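Local coordinates for lectin 2 (Agrocybe aegerita, PDB 4TQJ), which binds carbohydrates as a fungal lectin, specifically recognising N-acetylglucosamine at the non-reducing end of sugar chains, at residues G17-V22 and C396-L401; V113-R118 and F134-V139. The protein carries 1 engineered substitution. One frame throughout, in Å; residues are numbered along the deposited sequence.

Contact 1 of 2, residues G17-V22 and C396-L401; sequences GFADIV and CWMANL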
loop_
_atom_site.group_PDB
_atom_site.type_symbol
_atom_site.label_atom_id
_atom_site.label_comp_id
_atom_site.label_asym_id
_atom_site.label_seq_id
_atom_site.Cartn_x
_atom_site.Cartn_y
_atom_site.Cartn_z
ATOM N N GLY A 17 -3.141 2.530 -9.285
ATOM C CA GLY A 17 -2.940 1.870 -8.012
ATOM C C GLY A 17 -3.413 0.421 -7.968
ATOM O O GLY A 17 -3.698 -0.211 -8.994
ATOM N N PHE A 18 -3.497 -0.120 -6.761
ATOM C CA PHE A 18 -3.891 -1.506 -6.599
ATOM C C PHE A 18 -5.142 -1.547 -5.748
ATOM O O PHE A 18 -5.071 -1.694 -4.526
ATOM C CB PHE A 18 -2.759 -2.312 -5.971
ATOM C CG PHE A 18 -1.435 -2.131 -6.662
ATOM C CD1 PHE A 18 -0.972 -3.078 -7.567
ATOM C CD2 PHE A 18 -0.660 -1.016 -6.417
ATOM C CE1 PHE A 18 0.237 -2.913 -8.214
ATOM C CE2 PHE A 18 0.558 -0.847 -7.060
ATOM C CZ PHE A 18 1.002 -1.795 -7.962
ATOM N N ALA A 19 -6.302 -1.388 -6.385
ATOM C CA ALA A 19 -7.536 -1.327 -5.607
ATOM C C ALA A 19 -7.755 -2.570 -4.742
ATOM O O ALA A 19 -7.536 -3.699 -5.186
ATOM C CB ALA A 19 -8.767 -1.067 -6.517
ATOM N N ASP A 20 -8.204 -2.352 -3.508
ATOM C CA ASP A 20 -8.601 -3.443 -2.619
ATOM C C ASP A 20 -10.119 -3.641 -2.606
ATOM O O ASP A 20 -10.866 -2.741 -2.954
ATOM C CB ASP A 20 -8.137 -3.145 -1.180
ATOM C CG ASP A 20 -6.668 -2.799 -1.100
ATOM O OD1 ASP A 20 -5.834 -3.692 -1.328
ATOM O OD2 ASP A 20 -6.347 -1.622 -0.819
ATOM N N ILE A 21 -10.573 -4.818 -2.188
ATOM C CA ILE A 21 -12.007 -5.082 -2.050
ATOM C C ILE A 21 -12.399 -4.850 -0.610
ATOM O O ILE A 21 -11.749 -5.361 0.295
ATOM C CB ILE A 21 -12.358 -6.540 -2.353
ATOM C CG1 ILE A 21 -11.926 -6.915 -3.771
ATOM C CG2 ILE A 21 -13.865 -6.784 -2.169
ATOM C CD1 ILE A 21 -12.039 -8.385 -4.038
ATOM N N VAL A 22 -13.450 -4.073 -0.393
ATOM C CA VAL A 22 -13.997 -3.928 0.952
ATOM C C VAL A 22 -15.457 -4.348 0.899
ATOM O O VAL A 22 -16.256 -3.769 0.157
ATOM C CB VAL A 22 -13.827 -2.499 1.490
ATOM C CG1 VAL A 22 -14.583 -2.308 2.804
ATOM C CG2 VAL A 22 -12.344 -2.170 1.654
ATOM N N CYS A 396 -20.593 -3.828 -1.201
ATOM C CA CYS A 396 -19.198 -4.036 -1.581
ATOM C C CYS A 396 -18.674 -2.852 -2.346
ATOM O O CYS A 396 -19.361 -2.297 -3.208
ATOM C CB CYS A 396 -19.047 -5.247 -2.489
ATOM S SG CYS A 396 -19.267 -6.780 -1.682
ATOM N N TRP A 397 -17.438 -2.486 -2.053
ATOM C CA TRP A 397 -16.789 -1.392 -2.734
ATOM C C TRP A 397 -15.374 -1.820 -3.110
ATOM O O TRP A 397 -14.773 -2.680 -2.450
ATOM C CB TRP A 397 -16.648 -0.190 -1.799
ATOM C CG TRP A 397 -17.902 0.407 -1.198
ATOM C CD1 TRP A 397 -18.192 0.522 0.137
ATOM C CD2 TRP A 397 -18.987 1.037 -1.896
ATOM N NE1 TRP A 397 -19.390 1.167 0.309
ATOM C CE2 TRP A 397 -19.900 1.494 -0.921
ATOM C CE3 TRP A 397 -19.277 1.255 -3.249
ATOM C CZ2 TRP A 397 -21.083 2.146 -1.256
ATOM C CZ3 TRP A 397 -20.453 1.900 -3.581
ATOM C CH2 TRP A 397 -21.343 2.336 -2.590
ATOM N N MET A 398 -14.832 -1.210 -4.154
ATOM C CA MET A 398 -13.388 -1.182 -4.329
ATOM C C MET A 398 -12.887 0.086 -3.635
ATOM O O MET A 398 -13.576 1.104 -3.641
ATOM C CB MET A 398 -13.005 -1.174 -5.812
ATOM C CG MET A 398 -13.547 -2.365 -6.606
ATOM S SD MET A 398 -13.021 -3.980 -5.973
ATOM C CE MET A 398 -11.235 -3.849 -6.053
ATOM N N ALA A 399 -11.704 0.014 -3.023
ATOM C CA ALA A 399 -11.091 1.169 -2.366
ATOM C C ALA A 399 -9.588 0.952 -2.215
ATOM O O ALA A 399 -9.132 -0.178 -2.172
ATOM C CB ALA A 399 -11.721 1.406 -1.002
ATOM N N ASN A 400 -8.820 2.035 -2.157
ATOM C CA ASN A 400 -7.395 1.920 -1.870
ATOM C C ASN A 400 -7.173 2.082 -0.371
ATOM O O ASN A 400 -7.173 3.191 0.169
ATOM C CB ASN A 400 -6.579 2.942 -2.663
ATOM C CG ASN A 400 -6.898 2.911 -4.154
ATOM O OD1 ASN A 400 -7.802 3.602 -4.618
ATOM N ND2 ASN A 400 -6.156 2.111 -4.904
ATOM N N LEU A 401 -7.017 0.959 0.309
ATOM C CA LEU A 401 -6.831 0.986 1.749
ATOM C C LEU A 401 -5.595 1.784 2.127
ATOM O O LEU A 401 -5.582 2.472 3.135
ATOM C CB LEU A 401 -6.749 -0.437 2.279
ATOM C CG LEU A 401 -8.115 -1.100 2.124
ATOM C CD1 LEU A 401 -8.040 -2.575 2.422
ATOM C CD2 LEU A 401 -9.100 -0.406 3.049
HETATM O O HOH W 1 -3.068 1.547 -4.494
#
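D20 grips the 396-401 segment from both its backbone and its side chain. Its carboxylate OD2 accepts L401 N at 2.9 Å, met nearly along the C-O axis with 157° at the hydrogen, while OD1 is taken by the backbone N of N34. D20 N reaches A399 O at 2.7 Å, and D20 O takes A399 N in return. Two residues on, V22 and W397 exchange a second pair of bonds; V22 N to W397 O, 2.8 Å, is almost straight at 175°. This antiparallel pairing is the Velcro closure of a seven-bladed beta-propeller: strand 395-399 adds as the innermost strand to 20-25, 28-32 and 41-44 and completes their blade. On the I21 and M398 face, M398 bends at chi2 (-58°) and again at chi3, curling its thioether back over the partner strand. SD thereby sits 3.8 Å from I21 CG1, and the terminal CE comes 3.7 Å from A19 CB. The other face carries D20, V22, W397 and A399. There V22 CG2 meets L401 CD2 at 3.9 Å, and the D20 CB lies against the other methyl, L401 CD1. W397 steers its indole away from the partner strand to bond R61 O through NE1. At the loop end, N400 OD1 accepts the backbone N-H of A14, the F18 ring makes a cation-pi contact with R33 of the second subunit, and a water accepts from F18 N at 2.8 Å and from N400 ND2 at 3.2 Å.

Contact 2 of 2, residues V113-R118 and F134-V139; sequences VEKHLR and FGEKGV
The imidazole of H116 points its NE2 edge at E136, donating to OE1 at 3.1 Å and 172°. OE1 lies in the ring plane, but the carboxylate is turned well out of it, the two planes standing 71° apart. E136 gets there by running CG anti to its backbone N (chi1 -161°) and then folding at chi2. Over one ring face sits K115 CB, 3.6 Å above the centre, and the rest of that lysine crosses E136 so that NZ lies 3.5 Å from OE1 and 3.6 Å from OE2, a long salt bridge to the carboxylate as a whole; the charge would be expected to favour an ionised glutamate. The ring is held from its other nitrogen as well, since ND1 accepts the backbone N-H of R112, while W111 meets it edge-to-face. All this sits at the end of a propeller blade, where its innermost strand, 117-121, pairs with strand 130-134 just before the latter turns through the 134-139 loop toward the third strand. F134 N bonds L117 O at 2.7 Å; the return bond, L117 N to F134 O, is longer at 3.3 Å. Both side chains leave on one face, CB to CB 4.1 Å, and continue onto R174 of the next blade.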
loop_
_atom_site.group_PDB
_atom_site.type_symbol
_atom_site.label_atom_id
_atom_site.label_comp_id
_atom_site.label_asym_id
_atom_site.label_seq_id
_atom_site.Cartn_x
_atom_site.Cartn_y
_atom_site.Cartn_z
ATOM N N VAL A 113 -32.093 7.391 3.634
ATOM C CA VAL A 113 -31.484 6.955 2.379
ATOM C C VAL A 113 -32.349 7.362 1.175
ATOM O O VAL A 113 -31.833 7.585 0.071
ATOM C CB VAL A 113 -31.249 5.420 2.395
ATOM C CG1 VAL A 113 -30.996 4.876 0.998
ATOM C CG2 VAL A 113 -30.110 5.077 3.339
ATOM N N GLU A 114 -33.660 7.483 1.395
ATOM C CA GLU A 114 -34.603 7.853 0.326
ATOM C C GLU A 114 -34.635 9.352 -0.019
ATOM O O GLU A 114 -35.232 9.753 -1.022
ATOM C CB GLU A 114 -36.023 7.420 0.707
ATOM C CG GLU A 114 -36.167 5.939 1.035
ATOM C CD GLU A 114 -35.905 5.610 2.507
ATOM O OE1 GLU A 114 -35.455 6.492 3.277
ATOM O OE2 GLU A 114 -36.159 4.449 2.901
ATOM N N LYS A 115 -34.023 10.180 0.822
ATOM C CA LYS A 115 -34.135 11.631 0.671
ATOM C C LYS A 115 -32.774 12.333 0.621
ATOM O O LYS A 115 -32.620 13.370 -0.021
ATOM C CB LYS A 115 -34.958 12.220 1.825
ATOM C CG LYS A 115 -36.310 11.533 2.055
ATOM C CD LYS A 115 -37.055 12.152 3.243
ATOM C CE LYS A 115 -37.487 13.581 2.949
ATOM N NZ LYS A 115 -38.249 14.228 4.082
ATOM N N HIS A 116 -31.790 11.761 1.308
ATOM C CA HIS A 116 -30.527 12.441 1.526
ATOM C C HIS A 116 -29.314 11.672 0.998
ATOM O O HIS A 116 -29.376 10.464 0.753
ATOM C CB HIS A 116 -30.357 12.724 3.019
ATOM C CG HIS A 116 -31.594 13.259 3.669
ATOM N ND1 HIS A 116 -32.302 12.552 4.617
ATOM C CD2 HIS A 116 -32.256 14.426 3.495
ATOM C CE1 HIS A 116 -33.344 13.264 5.004
ATOM N NE2 HIS A 116 -33.337 14.405 4.340
ATOM N N LEU A 117 -28.215 12.401 0.830
ATOM C CA LEU A 117 -26.921 11.825 0.477
ATOM C C LEU A 117 -25.925 12.168 1.568
ATOM O O LEU A 117 -25.896 13.299 2.032
ATOM C CB LEU A 117 -26.412 12.421 -0.838
ATOM C CG LEU A 117 -27.321 12.180 -2.043
ATOM C CD1 LEU A 117 -26.996 13.144 -3.186
ATOM C CD2 LEU A 117 -27.194 10.729 -2.477
ATOM N N ARG A 118 -25.102 11.198 1.954
ATOM C CA ARG A 118 -24.019 11.425 2.899
ATOM C C ARG A 118 -22.705 10.945 2.304
ATOM O O ARG A 118 -22.598 9.801 1.883
ATOM C CB ARG A 118 -24.315 10.726 4.235
ATOM C CG ARG A 118 -25.282 11.520 5.121
ATOM C CD ARG A 118 -26.008 10.651 6.162
ATOM N NE ARG A 118 -26.972 9.738 5.556
ATOM C CZ ARG A 118 -27.694 8.852 6.237
ATOM N NH1 ARG A 118 -27.579 8.776 7.552
ATOM N NH2 ARG A 118 -28.547 8.051 5.607
ATOM N N PHE A 134 -25.976 15.961 2.143
ATOM C CA PHE A 134 -26.991 16.732 1.436
ATOM C C PHE A 134 -28.319 16.435 2.108
ATOM O O PHE A 134 -28.982 15.452 1.786
ATOM C CB PHE A 134 -27.015 16.356 -0.048
ATOM C CG PHE A 134 -25.812 16.863 -0.822
ATOM C CD1 PHE A 134 -25.853 18.094 -1.468
ATOM C CD2 PHE A 134 -24.640 16.118 -0.892
ATOM C CE1 PHE A 134 -24.742 18.576 -2.175
ATOM C CE2 PHE A 134 -23.524 16.595 -1.602
ATOM C CZ PHE A 134 -23.578 17.814 -2.242
ATOM N N GLY A 135 -28.685 17.285 3.064
ATOM C CA GLY A 135 -29.830 17.025 3.916
ATOM C C GLY A 135 -31.094 17.782 3.549
ATOM O O GLY A 135 -31.354 18.055 2.376
ATOM N N GLU A 136 -31.881 18.121 4.565
ATOM C CA GLU A 136 -33.176 18.743 4.340
ATOM C C GLU A 136 -33.013 20.204 3.953
ATOM O O GLU A 136 -33.422 20.616 2.860
ATOM C CB GLU A 136 -34.067 18.573 5.580
ATOM C CG GLU A 136 -35.550 18.752 5.322
ATOM C CD GLU A 136 -36.214 17.553 4.652
ATOM O OE1 GLU A 136 -35.574 16.484 4.493
ATOM O OE2 GLU A 136 -37.401 17.689 4.277
ATOM N N LYS A 137 -32.385 20.985 4.825
ATOM C CA LYS A 137 -32.266 22.422 4.613
ATOM C C LYS A 137 -31.064 22.808 3.751
ATOM O O LYS A 137 -30.831 23.981 3.476
ATOM C CB LYS A 137 -32.195 23.157 5.958
ATOM C CG LYS A 137 -33.387 22.952 6.876
ATOM C CD LYS A 137 -33.225 23.832 8.122
ATOM C CE LYS A 137 -34.046 23.330 9.311
ATOM N NZ LYS A 137 -35.514 23.384 9.070
ATOM N N GLY A 138 -30.284 21.825 3.334
ATOM C CA GLY A 138 -29.152 22.111 2.485
ATOM C C GLY A 138 -27.980 21.205 2.753
ATOM O O GLY A 138 -28.156 20.060 3.150
ATOM N N VAL A 139 -26.780 21.718 2.508
ATOM C CA VAL A 139 -25.557 20.946 2.675
ATOM C C VAL A 139 -25.036 21.140 4.082
ATOM O O VAL A 139 -24.670 22.249 4.460
ATOM C CB VAL A 139 -24.465 21.424 1.717
ATOM C CG1 VAL A 139 -23.192 20.584 1.880
ATOM C CG2 VAL A 139 -24.971 21.394 0.293
HETATM O O HOH W 2 -31.407 15.860 0.044
#

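In the fold
After strand 4-5, which joins the blade of 173-177, the chain enters contact 1 at 17-22, where strand 20-25 begins, in a blade whose innermost strand it has yet to make. After that blade and the next, it reaches contact 2, where 113-118 and 134-139 close a short local loop spanning the first two strands of one blade. The remaining blades follow before 396-401 returns to close contact 1, a loop of nearly the whole chain with contact 2 nested inside it. Contact 1 thus ties the two ends of the ring together, whereas contact 2 joins neighbours within one blade. They lie on opposite sides of the chain's centre, their centres 26 Å apart, without touching.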